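Local coordinates for protein sulfoquinovosidase (Escherichia coli, PDB 5AEG) that hydrolyses sulfoquinovosyl diacylglycerides and simpler sulfoquinovosides such as sulfoquinovosyl glycerol, releasing sulfoquinovose for use as a source of carbon and sulfur, at residues 229-237 / 584-595; 483-491 / 602-610. One frame throughout, in Å; residues are numbered along the deposited sequence.

Interaction 1 of 2, residues 229-237 / 584-595; sequences ADTYISLLE and LPVMRPLFLHYE
The ring of Y232 takes the edge of F591 against one face, a T-shaped (edge-to-face) pair with centroids 5.3 Å apart and planes at 70°. On the same residue, Y232 CB sits 3.4 Å from L592 CD2. One turn on, L236 CD1 reaches P585 CD at 3.7 Å and also meets L592 CD1. I233, on the flank of the helix, sends CD1 to within 3.4 Å of H593 CE1, while its CG1 packs on L584 CD1.

The polar end belongs to E595. Extended beyond CG, it lays OE2 3.0 Å from Y232 N in a nearly straight bond (164°) at the first turn of the helix. A water also donates to this OE2 and to L592 O while accepting from I233 N, and OE1 forms a salt bridge with K192. With an alanine here, Y232 N would probably lose its acceptor and K192 its charge partner. T231 caps the same helix end: its OG1, turned between backbone N and carbonyl carbon (chi1 62°), accepts from S234 N. The arrangement is that of a side-chain-capped helix N-terminus, T231 as N-cap, packed on the family 31 C-terminal domain.

Interaction 2 of 2, residues 483-491 / 602-610; sequences LASVVPAAL and TLKYQYLLG
V487 CG1 lies 3.9 Å from Y607 CD1, the first of several apolar contacts. Standing anti to the backbone N (chi1 -171°), that methyl is directed at the other segment, where it also comes close to the backbone of Y605 and Q606. L491, one turn further along, brings CD2 to Y607 CB at 3.9 Å, the two side chains crossing at about a right angle. At the other end the Y605 ring comes up beside the helix: CE1 is 3.8 Å from A484 CB and 3.7 Å from P488 CD. Within its own segment, K604 CB stands over the centre of one face of that ring, and the ring of H619 meets it from outside the two segments.

In this family 31 enzyme the contact joins the TIM-barrel domain, through helix 486-495, to the C-terminal domain at the approach to strand 607-609.

Carbon-to-carbonyl contacts form the second group. K604 O is met by both V487 CG1 and P488 CD, each at 3.3 Å, and Q606 O has L491 CD1 nearby. In return A484 O lies near the plane of the Y605 ring, at its edge, 3.3 Å from CD1.

The polar ends find their partners beyond the two segments. Y607 OH bonds to F530 O, K604 NZ to S137 O, and Q606 NE2 to Y629 O.

Going along the chain from the N terminus, 229-237 comes first, at the start of helix 232-243, just after strand 221-228. The chain then runs through the barrel, where 483-491 leads into helix 486-495, before 584-595 returns to close the long loop of interaction 1. A few residues later 602-610 closes interaction 2, so the segments alternate and the two loops cross. They meet in the C-terminal domain: strands 587-588 and 607-609 are antiparallel neighbours, joined by probable hydrogen bonds from R588 N to L608 O and from G610 N to V586 O. Residues on either side of strand 587-588 meet helix 232-243, while M587 and P589 pack on barrel helix 486-495.

Interaction 1 of 2, residues 229-237 / 584-595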
# COMPACT_ATOMS: atom_id res chain seq x y z
N ALA A 229 21.17 10.04 -5.13
CA ALA A 229 20.78 11.26 -5.79
C ALA A 229 21.01 12.47 -4.91
O ALA A 229 21.25 12.35 -3.71
CB ALA A 229 19.33 11.16 -6.36
N ASP A 230 20.98 13.63 -5.54
CA ASP A 230 21.21 14.92 -4.91
C ASP A 230 20.04 15.44 -4.15
O ASP A 230 20.25 16.14 -3.11
CB ASP A 230 21.59 15.99 -5.97
CG ASP A 230 23.05 15.79 -6.47
OD1 ASP A 230 23.83 15.07 -5.74
OD2 ASP A 230 23.36 16.30 -7.57
N THR A 231 18.84 15.02 -4.57
CA THR A 231 17.59 15.40 -3.87
C THR A 231 16.66 14.16 -3.74
O THR A 231 16.75 13.22 -4.52
CB THR A 231 16.79 16.45 -4.64
OG1 THR A 231 16.41 15.90 -5.89
CG2 THR A 231 17.63 17.74 -4.91
N TYR A 232 15.76 14.23 -2.79
CA TYR A 232 14.72 13.13 -2.67
C TYR A 232 13.87 13.04 -3.87
O TYR A 232 13.51 11.93 -4.30
CB TYR A 232 13.85 13.27 -1.35
CG TYR A 232 14.72 13.13 -0.18
CD1 TYR A 232 15.22 11.87 0.20
CD2 TYR A 232 15.08 14.23 0.57
CE1 TYR A 232 16.11 11.74 1.27
CE2 TYR A 232 15.95 14.11 1.63
CZ TYR A 232 16.46 12.86 1.98
OH TYR A 232 17.35 12.79 3.00
N ILE A 233 13.47 14.20 -4.43
CA ILE A 233 12.69 14.19 -5.62
C ILE A 233 13.38 13.44 -6.78
O ILE A 233 12.74 12.66 -7.52
CB ILE A 233 12.33 15.67 -6.02
CG1 ILE A 233 11.25 16.17 -5.06
CG2 ILE A 233 11.90 15.77 -7.45
CD1 ILE A 233 10.98 17.64 -5.19
N SER A 234 14.68 13.70 -6.95
CA SER A 234 15.46 12.98 -7.97
C SER A 234 15.54 11.47 -7.61
O SER A 234 15.47 10.63 -8.45
CB SER A 234 16.91 13.58 -8.08
OG SER A 234 17.57 12.84 -9.07
N LEU A 235 15.74 11.22 -6.34
CA LEU A 235 15.81 9.84 -5.86
C LEU A 235 14.54 9.05 -6.24
O LEU A 235 14.63 7.94 -6.75
CB LEU A 235 16.16 9.81 -4.40
CG LEU A 235 16.53 8.42 -3.90
CD1 LEU A 235 17.84 7.95 -4.53
CD2 LEU A 235 16.62 8.41 -2.40
N LEU A 236 13.37 9.68 -6.13
CA LEU A 236 12.10 9.01 -6.42
C LEU A 236 11.88 8.82 -7.88
O LEU A 236 11.32 7.82 -8.33
CB LEU A 236 10.88 9.73 -5.73
CG LEU A 236 10.88 9.72 -4.19
CD1 LEU A 236 9.64 10.42 -3.73
CD2 LEU A 236 10.87 8.32 -3.61
N GLU A 237 12.35 9.78 -8.68
CA GLU A 237 12.44 9.60 -10.11
C GLU A 237 13.31 8.37 -10.46
O GLU A 237 12.91 7.57 -11.29
CB GLU A 237 12.94 10.88 -10.82
CG GLU A 237 12.97 10.70 -12.32
CD GLU A 237 13.40 11.95 -13.07
OE1 GLU A 237 14.00 12.85 -12.46
OE2 GLU A 237 13.16 11.98 -14.29
N LEU A 584 6.97 11.66 -8.82
CA LEU A 584 6.84 12.65 -7.79
C LEU A 584 5.41 12.44 -7.19
O LEU A 584 4.42 12.65 -7.88
CB LEU A 584 6.88 14.04 -8.37
CG LEU A 584 6.77 15.20 -7.43
CD1 LEU A 584 7.76 15.26 -6.31
CD2 LEU A 584 6.81 16.50 -8.19
N PRO A 585 5.36 11.86 -5.99
CA PRO A 585 3.98 11.44 -5.49
C PRO A 585 3.01 12.59 -5.17
O PRO A 585 3.40 13.72 -4.88
CB PRO A 585 4.31 10.64 -4.26
CG PRO A 585 5.53 11.37 -3.68
CD PRO A 585 6.38 11.65 -4.95
N VAL A 586 1.72 12.26 -5.19
CA VAL A 586 0.68 13.28 -4.99
C VAL A 586 0.61 13.74 -3.55
O VAL A 586 0.53 14.92 -3.29
CB VAL A 586 -0.70 12.79 -5.49
CG1 VAL A 586 -1.75 13.88 -5.31
CG2 VAL A 586 -0.58 12.43 -6.97
N MET A 587 0.71 12.80 -2.58
CA MET A 587 0.80 13.19 -1.22
C MET A 587 2.26 12.99 -0.82
O MET A 587 2.80 11.91 -0.95
CB MET A 587 -0.13 12.31 -0.34
CG MET A 587 -1.56 12.54 -0.63
SD MET A 587 -2.71 11.22 -0.01
CE MET A 587 -2.56 11.41 1.73
N ARG A 588 2.87 14.09 -0.35
CA ARG A 588 4.30 14.15 -0.18
C ARG A 588 4.76 14.39 1.23
O ARG A 588 4.21 15.26 1.97
CB ARG A 588 4.81 15.34 -1.07
CG ARG A 588 4.46 15.18 -2.52
CD ARG A 588 4.85 16.38 -3.40
NE ARG A 588 4.24 16.33 -4.70
CZ ARG A 588 4.37 17.27 -5.65
NH1 ARG A 588 5.13 18.35 -5.46
NH2 ARG A 588 3.73 17.17 -6.80
N PRO A 589 5.87 13.73 1.64
CA PRO A 589 6.54 14.02 2.88
C PRO A 589 7.05 15.48 2.80
O PRO A 589 7.46 15.87 1.71
CB PRO A 589 7.71 13.02 2.88
CG PRO A 589 7.27 11.92 1.97
CD PRO A 589 6.49 12.60 0.92
N LEU A 590 6.96 16.23 3.88
CA LEU A 590 7.36 17.69 3.83
C LEU A 590 8.87 17.86 3.42
O LEU A 590 9.23 18.86 2.76
CB LEU A 590 7.15 18.36 5.11
CG LEU A 590 5.77 19.06 5.30
CD1 LEU A 590 4.56 18.11 5.30
CD2 LEU A 590 5.75 19.91 6.52
N PHE A 591 9.69 16.86 3.71
CA PHE A 591 11.13 16.95 3.43
C PHE A 591 11.41 16.82 1.96
O PHE A 591 12.49 17.16 1.56
CB PHE A 591 11.95 16.03 4.33
CG PHE A 591 11.62 14.57 4.19
CD1 PHE A 591 12.01 13.86 3.08
CD2 PHE A 591 10.93 13.95 5.16
CE1 PHE A 591 11.73 12.48 2.99
CE2 PHE A 591 10.61 12.60 5.07
CZ PHE A 591 11.04 11.87 4.01
N LEU A 592 10.45 16.43 1.10
CA LEU A 592 10.67 16.50 -0.32
C LEU A 592 10.90 17.96 -0.79
O LEU A 592 11.63 18.19 -1.80
CB LEU A 592 9.56 15.95 -1.16
CG LEU A 592 9.23 14.45 -1.09
CD1 LEU A 592 8.32 14.03 -2.21
CD2 LEU A 592 10.45 13.60 -0.98
N HIS A 593 10.27 18.90 -0.09
CA HIS A 593 10.35 20.33 -0.49
C HIS A 593 11.02 21.21 0.52
O HIS A 593 11.24 22.37 0.19
CB HIS A 593 8.98 20.88 -0.88
CG HIS A 593 8.40 20.21 -2.04
ND1 HIS A 593 9.01 20.22 -3.30
CD2 HIS A 593 7.29 19.42 -2.17
CE1 HIS A 593 8.29 19.51 -4.14
NE2 HIS A 593 7.23 19.02 -3.47
N TYR A 594 11.27 20.75 1.75
CA TYR A 594 11.86 21.51 2.87
C TYR A 594 13.01 20.66 3.39
O TYR A 594 13.10 20.36 4.54
CB TYR A 594 10.79 21.88 3.98
CG TYR A 594 9.71 22.72 3.37
CD1 TYR A 594 9.85 24.12 3.27
CD2 TYR A 594 8.60 22.14 2.76
CE1 TYR A 594 8.91 24.90 2.56
CE2 TYR A 594 7.61 22.91 2.10
CZ TYR A 594 7.74 24.30 2.05
OH TYR A 594 6.88 25.10 1.34
N GLU A 595 13.94 20.29 2.50
CA GLU A 595 15.02 19.34 2.84
C GLU A 595 15.91 19.76 3.95
O GLU A 595 16.39 18.90 4.70
CB GLU A 595 15.92 19.05 1.62
CG GLU A 595 15.34 18.11 0.61
CD GLU A 595 16.38 17.59 -0.37
OE1 GLU A 595 17.60 17.91 -0.17
OE2 GLU A 595 16.02 16.82 -1.28
O HOH W 1 13.71 16.86 -2.75

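Interaction 2 of 2, residues 483-491 / 602-610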
# COMPACT_ATOMS: atom_id res chain seq x y z
N LEU A 483 -8.16 6.65 11.65
CA LEU A 483 -7.92 7.68 10.64
C LEU A 483 -6.42 8.08 10.48
O LEU A 483 -5.94 8.17 9.36
CB LEU A 483 -8.82 8.92 10.90
CG LEU A 483 -8.92 10.03 9.85
CD1 LEU A 483 -10.18 10.85 10.21
CD2 LEU A 483 -7.73 10.99 9.91
N ALA A 484 -5.77 8.31 11.61
CA ALA A 484 -4.36 8.78 11.64
C ALA A 484 -3.42 7.88 10.85
O ALA A 484 -2.48 8.36 10.22
CB ALA A 484 -3.90 8.87 12.99
N SER A 485 -3.63 6.57 10.95
CA SER A 485 -2.72 5.57 10.42
C SER A 485 -2.64 5.64 8.88
O SER A 485 -1.68 5.11 8.25
CB SER A 485 -3.15 4.16 10.97
OG SER A 485 -4.33 3.73 10.30
N VAL A 486 -3.65 6.25 8.24
CA VAL A 486 -3.64 6.40 6.80
C VAL A 486 -2.47 7.31 6.30
O VAL A 486 -1.95 7.13 5.18
CB VAL A 486 -5.01 6.93 6.27
CG1 VAL A 486 -4.98 7.11 4.78
CG2 VAL A 486 -6.18 5.99 6.72
N VAL A 487 -2.11 8.30 7.12
CA VAL A 487 -1.05 9.22 6.69
C VAL A 487 0.37 8.60 6.57
O VAL A 487 0.95 8.67 5.52
CB VAL A 487 -1.02 10.51 7.51
CG1 VAL A 487 -0.06 11.51 6.89
CG2 VAL A 487 -2.42 11.15 7.54
N PRO A 488 0.88 7.89 7.60
CA PRO A 488 2.11 7.12 7.36
C PRO A 488 1.97 6.10 6.26
O PRO A 488 2.93 5.89 5.53
CB PRO A 488 2.46 6.50 8.71
CG PRO A 488 1.28 6.70 9.58
CD PRO A 488 0.46 7.85 8.99
N ALA A 489 0.77 5.53 6.06
CA ALA A 489 0.55 4.61 4.95
C ALA A 489 0.78 5.28 3.60
O ALA A 489 1.45 4.75 2.69
CB ALA A 489 -0.82 3.99 5.11
N ALA A 490 0.22 6.48 3.41
CA ALA A 490 0.45 7.23 2.18
C ALA A 490 1.94 7.60 1.97
O ALA A 490 2.46 7.50 0.87
CB ALA A 490 -0.33 8.51 2.19
N LEU A 491 2.57 8.05 3.03
CA LEU A 491 3.91 8.63 2.96
C LEU A 491 4.95 7.54 2.76
O LEU A 491 5.88 7.72 1.97
CB LEU A 491 4.27 9.41 4.17
CG LEU A 491 3.40 10.68 4.39
CD1 LEU A 491 3.80 11.36 5.67
CD2 LEU A 491 3.45 11.64 3.21
N THR A 602 10.68 13.88 11.03
CA THR A 602 10.10 13.06 12.05
C THR A 602 8.54 13.17 12.07
O THR A 602 7.94 12.63 12.95
CB THR A 602 10.65 13.44 13.44
OG1 THR A 602 10.37 14.78 13.71
CG2 THR A 602 12.19 13.20 13.53
N LEU A 603 7.97 13.94 11.16
CA LEU A 603 6.54 14.11 11.07
C LEU A 603 5.95 12.78 10.49
O LEU A 603 6.52 12.17 9.55
CB LEU A 603 6.16 15.27 10.17
CG LEU A 603 6.63 16.68 10.63
CD1 LEU A 603 6.31 17.68 9.55
CD2 LEU A 603 6.02 17.06 11.94
N LYS A 604 4.80 12.44 11.02
CA LYS A 604 4.02 11.21 10.59
C LYS A 604 2.61 11.50 10.09
O LYS A 604 2.06 10.71 9.30
CB LYS A 604 3.88 10.25 11.84
CG LYS A 604 5.18 9.88 12.42
CD LYS A 604 5.07 9.12 13.77
CE LYS A 604 4.46 7.80 13.49
NZ LYS A 604 4.81 6.91 14.65
N TYR A 605 1.99 12.57 10.61
CA TYR A 605 0.51 12.79 10.49
C TYR A 605 0.15 14.10 9.69
O TYR A 605 -0.96 14.59 9.77
CB TYR A 605 -0.14 12.72 11.87
CG TYR A 605 0.12 11.37 12.54
CD1 TYR A 605 -0.35 10.17 11.95
CD2 TYR A 605 0.83 11.28 13.74
CE1 TYR A 605 -0.09 8.94 12.52
CE2 TYR A 605 1.06 10.04 14.35
CZ TYR A 605 0.61 8.88 13.73
OH TYR A 605 0.90 7.64 14.31
N GLN A 606 1.10 14.59 8.90
CA GLN A 606 0.87 15.64 7.95
C GLN A 606 1.69 15.47 6.72
O GLN A 606 2.67 14.72 6.69
CB GLN A 606 1.14 17.01 8.64
CG GLN A 606 2.49 17.19 9.16
CD GLN A 606 2.71 18.62 9.69
OE1 GLN A 606 2.41 18.92 10.87
NE2 GLN A 606 3.08 19.52 8.81
N TYR A 607 1.23 16.14 5.66
CA TYR A 607 1.69 15.95 4.35
C TYR A 607 1.48 17.16 3.50
O TYR A 607 0.73 18.04 3.88
CB TYR A 607 1.09 14.71 3.62
CG TYR A 607 -0.40 14.76 3.44
CD1 TYR A 607 -1.28 14.41 4.51
CD2 TYR A 607 -0.96 15.10 2.24
CE1 TYR A 607 -2.68 14.44 4.35
CE2 TYR A 607 -2.36 15.15 2.07
CZ TYR A 607 -3.21 14.81 3.13
OH TYR A 607 -4.57 14.83 2.88
N LEU A 608 2.18 17.17 2.38
CA LEU A 608 1.91 18.15 1.32
C LEU A 608 1.07 17.47 0.20
O LEU A 608 1.36 16.34 -0.22
CB LEU A 608 3.21 18.67 0.73
CG LEU A 608 4.14 19.43 1.64
CD1 LEU A 608 5.54 19.64 1.00
CD2 LEU A 608 3.56 20.71 2.15
N LEU A 609 0.04 18.13 -0.23
CA LEU A 609 -0.78 17.73 -1.39
C LEU A 609 -0.25 18.54 -2.55
O LEU A 609 -0.48 19.73 -2.62
CB LEU A 609 -2.26 18.00 -1.16
CG LEU A 609 -3.29 17.53 -2.19
CD1 LEU A 609 -3.34 15.98 -2.30
CD2 LEU A 609 -4.68 18.06 -1.85
N GLY A 610 0.40 17.85 -3.48
CA GLY A 610 1.24 18.53 -4.50
C GLY A 610 2.30 19.36 -3.76
O GLY A 610 2.65 19.09 -2.62